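Local coordinates for protein putative Zn-dependent Alcohol Dehydrogenase (Rhodobacter sphaeroides, PDB 3IV6) that binds S-adenosylmethionine in a Rossmann-like domain and, despite its name as a putative alcohol dehydrogenase, is probably a methyltransferase, at residues K10-E15 with Y208-K213; I17-W22 with S76-D81; T71-S76 with D95-T100. One frame throughout, in Å; residues are numbered along the deposited sequence.

Interaction 1 of 3, residues K10-E15 with Y208-K213; sequences KAEAWE and YRRRGK. With SAM (S-adenosylmethionine), chain E.
A13 and R210 bring their CA atoms within 4.8 Å, and K10 and R211 within 5.2 Å, where the short, weakly bonded helix 11-15 runs up against the last residues of helix 201-210 and the turn that follows. Between the two backbones A13 CB sits 3.6 Å from R210 CB, with R211 CG on the same methyl a little further off. K10 reaches past this point: CG stays beside the backbone N (chi1 -71°), the rest of the chain runs out extended, and NZ gives K213 O a hydrogen bond of 2.7 Å. G212, with its positive phi, turns the chain before that carbonyl. NZ is held by other groups too, a salt bridge to E127 and a hydrogen bond to R122 O, so the ammonium joins three parts of the chain. A water lies 3.0 Å from R211 O, a probable hydrogen bond, and takes a weak one from NZ. The helix belongs to the N-terminal segment that, as in many class I methyltransferases, covers the cofactor; here its outer side is backed by the region between strands 143-149 and 237-244. Its inner side carries W14, whose indole lies with one face on the ribose, SAM C3' being 3.6 Å above the ring plane. Further along, R210 NH1 gives E12 O a weak, long bond of 3.4 Å, the oxygen lying at the edge of the guanidinium and in its plane, while R210 NE pairs more strongly with E206. R211 bends at chi3 (77°), its guanidinium forming a cation-pi contact with W207 and its NE a salt bridge with E214.

Interaction 2 of 3, residues I17-W22 with S76-D81; sequences IGNQFW and SQRMCD. With SAM (S-adenosylmethionine), chain E.
At the start of helix 77-86, which follows strand 69-74 in the Rossmann-like domain, R78 and M79 receive the N-terminal turn around I17 and G18. M79, a selenomethionine, does most of the apolar work. Its chain bends at chi2 (-62°), which swings CE in under the turn: the methyl lies 3.4 Å from G18 O and 3.8 Å from I17 CG2, with F21 CB also against it. W22 approaches the selenium with CZ3. R78 comes in fully extended and lays one guanidinium face on the turn, I17 O standing 3.5 Å above the plane, so no N-H points at that oxygen. I17 O is served instead by Q20, through its backbone N and, weakly, through NE2. R78 gives NH1 to E15 O and pairs through NE with D82. G18, with positive phi and no side chain, leaves room for R78 NE 3.5 Å from its CA. On the helix side S76 is the N-cap, its OG accepting from M79 N at 3.2 Å along a fairly straight bond and also bonded to E15. The ligand lies alongside: F21 CZ is 3.4 Å from SAM N, and M79 CG is 3.8 Å from SAM O3'. Packing of this kind is consistent with a class I methyltransferase fold, in which the helix after the second strand borders the cofactor site.

Interaction 3 of 3, residues T71-S76 with D95-T100; sequences TVFDFS and DLLDIT. With SAM (S-adenosylmethionine), chain E.
OD1 of D98, a residue whose CB packs on F75 CB, accepts three hydrogen bonds: from T100 N at 2.7 Å, from T100 OG1, and from the adenine amino group, SAM N6, at 3.1 Å. Both T100 donors arrive from the same face of the carboxylate, and the one from T100 N closes an Asx turn. With OD2 held by N8, the carboxylate is fixed for reading the adenine, and I99 N completes the recognition by donating to SAM N1 at 3.1 Å. F75 lies flat on the base, with SAM C5 3.4 Å above the middle of its ring; chi1 of 76°, with CG between the backbone N and the carbonyl carbon, sets the ring there. Both ribose hydroxyls donate hydrogen bonds to D74, SAM O2' to OD1 at 2.6 Å and SAM O3' to OD2 at 2.7 Å. OD1 also uses its anti lone pair for S76 N, a second Asx turn, and OD2 accepts from A54 N. This is the familiar acidic residue closing the second strand of a class I methyltransferase fold, here strand 69-74, with the parallel strand 93-96 beside it at the end of a beta-alpha-beta crossover. The two strands are tied by D95 N to V72 O at 2.8 Å and by D74 N to D95 O; past them L97 N reaches D74 O at 2.8 Å from well above the carbonyl plane (53°), as the chains begin to diverge. F73 and D95 point to one side of the sheet. There L97 CB meets F73 CD1, and L97 CD1 sits over the ring face in a CH-pi contact. On the other side L96 CD1 rests against the backbone of S76.

The three contacts all touch one S-adenosylmethionine, with centres about 12 to 15 Å apart. Interaction 3 supplies the floor for adenine and ribose, while interactions 1 and 2 bring the N-terminal segment over it. S76 is shared by interactions 2 and 3, and E15 of interaction 1 ties into both, its OE1 lying 2.7 Å from S76 OG in a probable hydrogen bond. W14 is the other joint: its CE3 is 3.5 Å from M79 CE, and its CD1 is 3.6 Å from F75 CE1. Between interactions 2 and 3, M79 CB packs 3.7 Å from D74 OD1, beside the ribose hydroxyls.

Interaction 1 of 3, residues K10-E15 with Y208-K213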
# COMPACT_ATOMS: atom_id res chain seq x y z
N LYS A 10 -7.02 8.74 7.09
CA LYS A 10 -6.83 7.30 6.88
C LYS A 10 -5.84 6.74 7.89
O LYS A 10 -5.98 5.58 8.31
CB LYS A 10 -6.38 6.98 5.47
CG LYS A 10 -7.46 7.20 4.45
CD LYS A 10 -7.02 6.79 3.06
CE LYS A 10 -8.21 6.68 2.15
NZ LYS A 10 -7.93 6.09 0.82
N ALA A 11 -4.88 7.55 8.33
CA ALA A 11 -3.94 7.05 9.32
C ALA A 11 -4.67 6.53 10.57
O ALA A 11 -4.22 5.57 11.20
CB ALA A 11 -2.89 8.10 9.67
N GLU A 12 -5.81 7.13 10.91
CA GLU A 12 -6.65 6.62 12.00
C GLU A 12 -7.01 5.15 11.85
O GLU A 12 -7.13 4.43 12.84
CB GLU A 12 -7.92 7.48 12.22
CG GLU A 12 -7.70 8.71 13.12
CD GLU A 12 -6.73 8.41 14.27
OE1 GLU A 12 -7.15 7.83 15.30
OE2 GLU A 12 -5.52 8.76 14.14
N ALA A 13 -7.20 4.70 10.62
CA ALA A 13 -7.53 3.30 10.38
C ALA A 13 -6.40 2.38 10.86
O ALA A 13 -6.63 1.24 11.23
CB ALA A 13 -7.83 3.06 8.90
N TRP A 14 -5.18 2.86 10.87
CA TRP A 14 -4.11 1.92 11.19
C TRP A 14 -3.62 1.97 12.65
O TRP A 14 -2.93 1.07 13.13
CB TRP A 14 -2.99 2.02 10.15
CG TRP A 14 -3.50 1.78 8.76
CD1 TRP A 14 -4.06 2.71 7.93
CD2 TRP A 14 -3.50 0.54 8.03
NE1 TRP A 14 -4.41 2.13 6.73
CE2 TRP A 14 -4.07 0.81 6.76
CE3 TRP A 14 -3.04 -0.75 8.31
CZ2 TRP A 14 -4.21 -0.19 5.78
CZ3 TRP A 14 -3.18 -1.73 7.34
CH2 TRP A 14 -3.76 -1.45 6.09
N GLU A 15 -4.02 3.03 13.36
CA GLU A 15 -3.96 3.10 14.81
C GLU A 15 -4.74 1.96 15.45
O GLU A 15 -4.40 1.49 16.53
CB GLU A 15 -4.53 4.43 15.26
CG GLU A 15 -3.78 5.58 14.66
CD GLU A 15 -2.34 5.57 15.11
OE1 GLU A 15 -1.45 5.48 14.23
OE2 GLU A 15 -2.11 5.64 16.34
N TYR A 208 -12.39 -0.72 8.15
CA TYR A 208 -12.96 -0.41 6.85
C TYR A 208 -13.57 1.00 6.80
O TYR A 208 -13.34 1.72 5.85
CB TYR A 208 -13.99 -1.48 6.43
CG TYR A 208 -13.35 -2.55 5.57
CD1 TYR A 208 -13.09 -2.32 4.22
CD2 TYR A 208 -12.94 -3.77 6.11
CE1 TYR A 208 -12.48 -3.26 3.43
CE2 TYR A 208 -12.31 -4.73 5.32
CZ TYR A 208 -12.09 -4.47 3.97
OH TYR A 208 -11.47 -5.40 3.16
N ARG A 209 -14.32 1.36 7.83
CA ARG A 209 -15.00 2.65 7.87
C ARG A 209 -13.99 3.80 7.91
O ARG A 209 -14.22 4.86 7.32
CB ARG A 209 -15.93 2.73 9.08
CG ARG A 209 -17.25 2.00 8.89
CD ARG A 209 -17.95 1.77 10.22
NE ARG A 209 -17.74 2.87 11.15
CZ ARG A 209 -18.60 3.88 11.32
NH1 ARG A 209 -19.72 3.92 10.62
NH2 ARG A 209 -18.33 4.84 12.19
N ARG A 210 -12.88 3.58 8.60
CA ARG A 210 -11.85 4.61 8.74
C ARG A 210 -10.98 4.68 7.50
O ARG A 210 -10.19 5.62 7.34
CB ARG A 210 -10.99 4.33 9.98
CG ARG A 210 -11.77 4.29 11.28
CD ARG A 210 -10.85 4.37 12.48
NE ARG A 210 -11.58 4.53 13.73
CZ ARG A 210 -11.02 4.54 14.94
NH1 ARG A 210 -9.71 4.41 15.06
NH2 ARG A 210 -11.77 4.68 16.02
N ARG A 211 -11.12 3.70 6.62
CA ARG A 211 -10.20 3.54 5.49
C ARG A 211 -10.58 4.46 4.34
O ARG A 211 -9.78 4.70 3.44
CB ARG A 211 -10.18 2.08 5.02
CG ARG A 211 -8.89 1.35 5.33
CD ARG A 211 -9.09 -0.16 5.33
NE ARG A 211 -9.17 -0.70 3.97
CZ ARG A 211 -8.99 -1.98 3.67
NH1 ARG A 211 -8.72 -2.86 4.62
NH2 ARG A 211 -9.08 -2.38 2.41
N GLY A 212 -11.81 4.97 4.37
CA GLY A 212 -12.23 6.01 3.45
C GLY A 212 -12.65 5.46 2.10
O GLY A 212 -13.31 4.42 2.03
N LYS A 213 -12.25 6.15 1.04
CA LYS A 213 -12.45 5.64 -0.32
C LYS A 213 -11.26 4.79 -0.76
O LYS A 213 -10.12 5.06 -0.38
CB LYS A 213 -12.66 6.80 -1.29
CG LYS A 213 -13.95 7.57 -1.07
CD LYS A 213 -14.05 8.76 -2.00
CE LYS A 213 -15.44 9.38 -1.97
NZ LYS A 213 -15.60 10.45 -2.99
N SAM E . -0.25 -3.88 4.57
CA SAM E . -0.16 -4.73 3.40
C SAM E . 1.18 -5.42 3.32
O SAM E . 2.08 -5.25 4.16
OXT SAM E . 1.33 -6.18 2.40
CB SAM E . -0.49 -3.95 2.13
CG SAM E . -1.10 -2.56 2.34
SD SAM E . 0.05 -1.20 2.72
CE SAM E . 1.65 -2.03 2.90
C5' SAM E . -0.47 -0.66 4.38
C4' SAM E . 0.56 0.04 5.27
O4' SAM E . 0.94 1.27 4.69
C3' SAM E . 0.01 0.39 6.64
O3' SAM E . 1.07 0.22 7.56
C2' SAM E . -0.29 1.88 6.56
O2' SAM E . -0.06 2.53 7.79
C1' SAM E . 0.69 2.38 5.52
N9 SAM E . 0.12 3.47 4.72
C8 SAM E . -1.12 3.48 4.13
N7 SAM E . -1.29 4.67 3.50
C5 SAM E . -0.17 5.43 3.66
C6 SAM E . 0.18 6.72 3.22
N6 SAM E . -0.64 7.48 2.49
N1 SAM E . 1.41 7.22 3.57
C2 SAM E . 2.25 6.46 4.37
N3 SAM E . 1.93 5.19 4.79
C4 SAM E . 0.73 4.68 4.45
O HOH W 1 -7.55 3.05 2.42

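Interaction 2 of 3, residues I17-W22 with S76-D81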
# COMPACT_ATOMS: atom_id res chain seq x y z
N ILE A 17 -5.02 -1.09 14.11
CA ILE A 17 -4.51 -2.40 13.74
C ILE A 17 -3.15 -2.72 14.35
O ILE A 17 -3.00 -3.70 15.08
CB ILE A 17 -4.43 -2.58 12.21
CG1 ILE A 17 -5.82 -2.54 11.57
CG2 ILE A 17 -3.74 -3.87 11.86
CD1 ILE A 17 -6.86 -3.39 12.25
N GLY A 18 -2.17 -1.88 14.08
CA GLY A 18 -0.84 -2.15 14.60
C GLY A 18 -0.36 -3.54 14.24
O GLY A 18 -0.80 -4.14 13.27
N ASN A 19 0.56 -4.06 15.03
CA ASN A 19 1.11 -5.37 14.79
C ASN A 19 0.11 -6.51 14.51
O ASN A 19 0.49 -7.58 14.07
CB ASN A 19 2.11 -5.76 15.90
CG ASN A 19 1.48 -5.86 17.30
OD1 ASN A 19 0.25 -5.96 17.45
ND2 ASN A 19 2.34 -5.87 18.32
N GLN A 20 -1.17 -6.31 14.76
CA GLN A 20 -2.15 -7.35 14.46
C GLN A 20 -2.10 -7.74 12.98
O GLN A 20 -2.37 -8.88 12.61
CB GLN A 20 -3.56 -6.90 14.81
CG GLN A 20 -3.82 -6.75 16.28
CD GLN A 20 -5.23 -6.29 16.54
OE1 GLN A 20 -6.17 -7.08 16.54
NE2 GLN A 20 -5.38 -4.99 16.76
N PHE A 21 -1.75 -6.77 12.14
CA PHE A 21 -1.73 -7.04 10.72
C PHE A 21 -0.82 -8.20 10.31
O PHE A 21 -1.17 -9.00 9.44
CB PHE A 21 -1.37 -5.80 9.92
CG PHE A 21 -1.57 -6.01 8.46
CD1 PHE A 21 -2.82 -5.81 7.89
CD2 PHE A 21 -0.53 -6.50 7.66
CE1 PHE A 21 -3.03 -6.03 6.55
CE2 PHE A 21 -0.74 -6.74 6.31
CZ PHE A 21 -1.99 -6.50 5.75
N TRP A 22 0.35 -8.30 10.92
CA TRP A 22 1.24 -9.39 10.56
C TRP A 22 1.30 -10.53 11.58
O TRP A 22 2.08 -11.48 11.42
CB TRP A 22 2.63 -8.83 10.35
CG TRP A 22 3.34 -8.36 11.64
CD1 TRP A 22 3.86 -9.14 12.65
CD2 TRP A 22 3.66 -7.02 11.99
NE1 TRP A 22 4.46 -8.36 13.61
CE2 TRP A 22 4.35 -7.04 13.22
CE3 TRP A 22 3.42 -5.79 11.39
CZ2 TRP A 22 4.80 -5.90 13.84
CZ3 TRP A 22 3.87 -4.67 12.00
CH2 TRP A 22 4.55 -4.72 13.21
N SER A 76 1.26 6.32 10.08
CA SER A 76 0.61 5.95 11.34
C SER A 76 1.60 5.77 12.51
O SER A 76 2.60 5.08 12.39
CB SER A 76 -0.22 4.67 11.16
OG SER A 76 -0.24 3.90 12.34
N GLN A 77 1.32 6.38 13.64
CA GLN A 77 2.30 6.31 14.72
C GLN A 77 2.39 4.92 15.36
O GLN A 77 3.47 4.51 15.77
CB GLN A 77 1.99 7.32 15.80
CG GLN A 77 3.08 7.39 16.83
CD GLN A 77 4.41 7.83 16.25
OE1 GLN A 77 4.50 8.88 15.60
NE2 GLN A 77 5.44 7.04 16.49
N ARG A 78 1.26 4.23 15.46
CA ARG A 78 1.24 2.93 16.12
C ARG A 78 2.00 1.90 15.29
O ARG A 78 2.72 1.04 15.82
CB ARG A 78 -0.20 2.44 16.39
CG ARG A 78 -0.20 1.20 17.30
CD ARG A 78 -1.52 0.53 17.34
NE ARG A 78 -1.41 -0.87 17.79
CZ ARG A 78 -2.46 -1.66 18.08
NH1 ARG A 78 -3.70 -1.19 17.98
NH2 ARG A 78 -2.25 -2.93 18.45
N MSE A 79 1.81 2.00 13.98
CA MSE A 79 2.50 1.15 13.02
C MSE A 79 3.99 1.28 13.16
O MSE A 79 4.67 0.28 13.40
CB MSE A 79 2.02 1.43 11.61
CG MSE A 79 0.74 0.66 11.32
SE MSE A 79 0.98 -1.31 11.43
CE MSE A 79 -0.82 -1.76 10.80
N CYS A 80 4.49 2.51 13.09
CA CYS A 80 5.91 2.76 13.39
C CYS A 80 6.35 2.20 14.74
O CYS A 80 7.45 1.65 14.86
CB CYS A 80 6.26 4.26 13.33
SG CYS A 80 5.89 5.07 11.75
N ASP A 81 5.49 2.31 15.74
CA ASP A 81 5.92 2.00 17.10
C ASP A 81 6.01 0.50 17.30
O ASP A 81 7.01 0.01 17.84
CB ASP A 81 5.00 2.67 18.15
CG ASP A 81 5.28 4.17 18.32
OD1 ASP A 81 6.30 4.66 17.81
OD2 ASP A 81 4.47 4.87 18.99
N SAM E . -0.25 -3.88 4.57
CA SAM E . -0.16 -4.73 3.40
C SAM E . 1.18 -5.42 3.32
O SAM E . 2.08 -5.25 4.16
OXT SAM E . 1.33 -6.18 2.40
CB SAM E . -0.49 -3.95 2.13
CG SAM E . -1.10 -2.56 2.34
SD SAM E . 0.05 -1.20 2.72
CE SAM E . 1.65 -2.03 2.90
C5' SAM E . -0.47 -0.66 4.38
C4' SAM E . 0.56 0.04 5.27
O4' SAM E . 0.94 1.27 4.69
C3' SAM E . 0.01 0.39 6.64
O3' SAM E . 1.07 0.22 7.56
C2' SAM E . -0.29 1.88 6.56
O2' SAM E . -0.06 2.53 7.79
C1' SAM E . 0.69 2.38 5.52
N9 SAM E . 0.12 3.47 4.72
C8 SAM E . -1.12 3.48 4.13
N7 SAM E . -1.29 4.67 3.50
C5 SAM E . -0.17 5.43 3.66
C6 SAM E . 0.18 6.72 3.22
N6 SAM E . -0.64 7.48 2.49
N1 SAM E . 1.41 7.22 3.57
C2 SAM E . 2.25 6.46 4.37
N3 SAM E . 1.93 5.19 4.79
C4 SAM E . 0.73 4.68 4.45

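Interaction 3 of 3, residues T71-S76 with D95-T100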
# COMPACT_ATOMS: atom_id res chain seq x y z
N THR A 71 15.22 2.31 5.38
CA THR A 71 14.40 3.32 6.03
C THR A 71 12.95 2.91 5.79
O THR A 71 12.59 2.59 4.66
CB THR A 71 14.66 4.74 5.42
OG1 THR A 71 15.98 5.19 5.72
CG2 THR A 71 13.69 5.75 5.96
N VAL A 72 12.11 2.93 6.82
CA VAL A 72 10.69 2.66 6.64
C VAL A 72 9.89 3.94 6.81
O VAL A 72 10.14 4.70 7.74
CB VAL A 72 10.17 1.66 7.68
CG1 VAL A 72 8.65 1.43 7.51
CG2 VAL A 72 10.98 0.36 7.63
N PHE A 73 8.92 4.15 5.93
CA PHE A 73 7.99 5.28 6.00
C PHE A 73 6.58 4.78 6.23
O PHE A 73 6.15 3.80 5.63
CB PHE A 73 8.04 6.09 4.73
CG PHE A 73 9.37 6.74 4.49
CD1 PHE A 73 9.87 7.67 5.40
CD2 PHE A 73 10.13 6.44 3.35
CE1 PHE A 73 11.08 8.29 5.19
CE2 PHE A 73 11.39 7.05 3.13
CZ PHE A 73 11.85 7.97 4.05
N ASP A 74 5.86 5.45 7.11
CA ASP A 74 4.47 5.10 7.37
C ASP A 74 3.73 6.31 7.94
O ASP A 74 4.33 7.13 8.67
CB ASP A 74 4.38 3.93 8.36
CG ASP A 74 3.06 3.18 8.27
OD1 ASP A 74 2.02 3.76 8.68
OD2 ASP A 74 3.08 2.04 7.76
N PHE A 75 2.45 6.44 7.61
CA PHE A 75 1.70 7.61 8.08
C PHE A 75 0.96 7.41 9.41
O PHE A 75 0.17 8.25 9.81
CB PHE A 75 0.79 8.16 6.98
CG PHE A 75 -0.42 7.36 6.73
CD1 PHE A 75 -0.54 6.07 7.26
CD2 PHE A 75 -1.46 7.87 5.98
CE1 PHE A 75 -1.67 5.30 7.05
CE2 PHE A 75 -2.58 7.10 5.75
CZ PHE A 75 -2.69 5.80 6.29
N SER A 76 1.26 6.32 10.08
CA SER A 76 0.61 5.95 11.34
C SER A 76 1.60 5.77 12.51
O SER A 76 2.60 5.08 12.39
CB SER A 76 -0.22 4.67 11.16
OG SER A 76 -0.24 3.90 12.34
N ASP A 95 10.44 6.30 10.03
CA ASP A 95 9.98 7.68 10.07
C ASP A 95 8.51 7.81 9.83
O ASP A 95 7.92 7.02 9.12
CB ASP A 95 10.75 8.53 9.05
CG ASP A 95 12.17 8.83 9.50
OD1 ASP A 95 12.33 9.12 10.71
OD2 ASP A 95 13.11 8.77 8.65
N LEU A 96 7.91 8.82 10.43
CA LEU A 96 6.50 9.09 10.19
C LEU A 96 6.37 9.94 8.92
O LEU A 96 6.82 11.08 8.89
CB LEU A 96 5.91 9.76 11.42
CG LEU A 96 4.39 9.89 11.59
CD1 LEU A 96 3.75 8.61 12.07
CD2 LEU A 96 4.13 11.05 12.57
N LEU A 97 5.77 9.40 7.86
CA LEU A 97 5.65 10.15 6.60
C LEU A 97 4.42 9.73 5.79
O LEU A 97 4.01 8.58 5.81
CB LEU A 97 6.93 10.03 5.77
CG LEU A 97 7.02 10.67 4.37
CD1 LEU A 97 8.43 11.04 4.00
CD2 LEU A 97 6.43 9.78 3.26
N ASP A 98 3.84 10.67 5.06
CA ASP A 98 2.68 10.35 4.25
C ASP A 98 3.02 10.40 2.76
O ASP A 98 3.10 11.47 2.17
CB ASP A 98 1.54 11.29 4.58
CG ASP A 98 0.33 11.10 3.66
OD1 ASP A 98 0.44 10.40 2.63
OD2 ASP A 98 -0.74 11.67 3.97
N ILE A 99 3.20 9.24 2.14
CA ILE A 99 3.62 9.20 0.76
C ILE A 99 2.75 9.98 -0.23
O ILE A 99 3.20 10.23 -1.34
CB ILE A 99 3.82 7.76 0.26
CG1 ILE A 99 4.74 7.75 -0.98
CG2 ILE A 99 2.51 7.09 -0.00
CD1 ILE A 99 6.22 7.75 -0.63
N THR A 100 1.54 10.37 0.13
CA THR A 100 0.72 11.21 -0.77
C THR A 100 0.92 12.71 -0.53
O THR A 100 0.36 13.56 -1.22
CB THR A 100 -0.78 10.93 -0.63
OG1 THR A 100 -1.21 11.43 0.63
CG2 THR A 100 -1.07 9.43 -0.73
N SAM E . -0.25 -3.88 4.57
CA SAM E . -0.16 -4.73 3.40
C SAM E . 1.18 -5.42 3.32
O SAM E . 2.08 -5.25 4.16
OXT SAM E . 1.33 -6.18 2.40
CB SAM E . -0.49 -3.95 2.13
CG SAM E . -1.10 -2.56 2.34
SD SAM E . 0.05 -1.20 2.72
CE SAM E . 1.65 -2.03 2.90
C5' SAM E . -0.47 -0.66 4.38
C4' SAM E . 0.56 0.04 5.27
O4' SAM E . 0.94 1.27 4.69
C3' SAM E . 0.01 0.39 6.64
O3' SAM E . 1.07 0.22 7.56
C2' SAM E . -0.29 1.88 6.56
O2' SAM E . -0.06 2.53 7.79
C1' SAM E . 0.69 2.38 5.52
N9 SAM E . 0.12 3.47 4.72
C8 SAM E . -1.12 3.48 4.13
N7 SAM E . -1.29 4.67 3.50
C5 SAM E . -0.17 5.43 3.66
C6 SAM E . 0.18 6.72 3.22
N6 SAM E . -0.64 7.48 2.49
N1 SAM E . 1.41 7.22 3.57
C2 SAM E . 2.25 6.46 4.37
N3 SAM E . 1.93 5.19 4.79
C4 SAM E . 0.73 4.68 4.45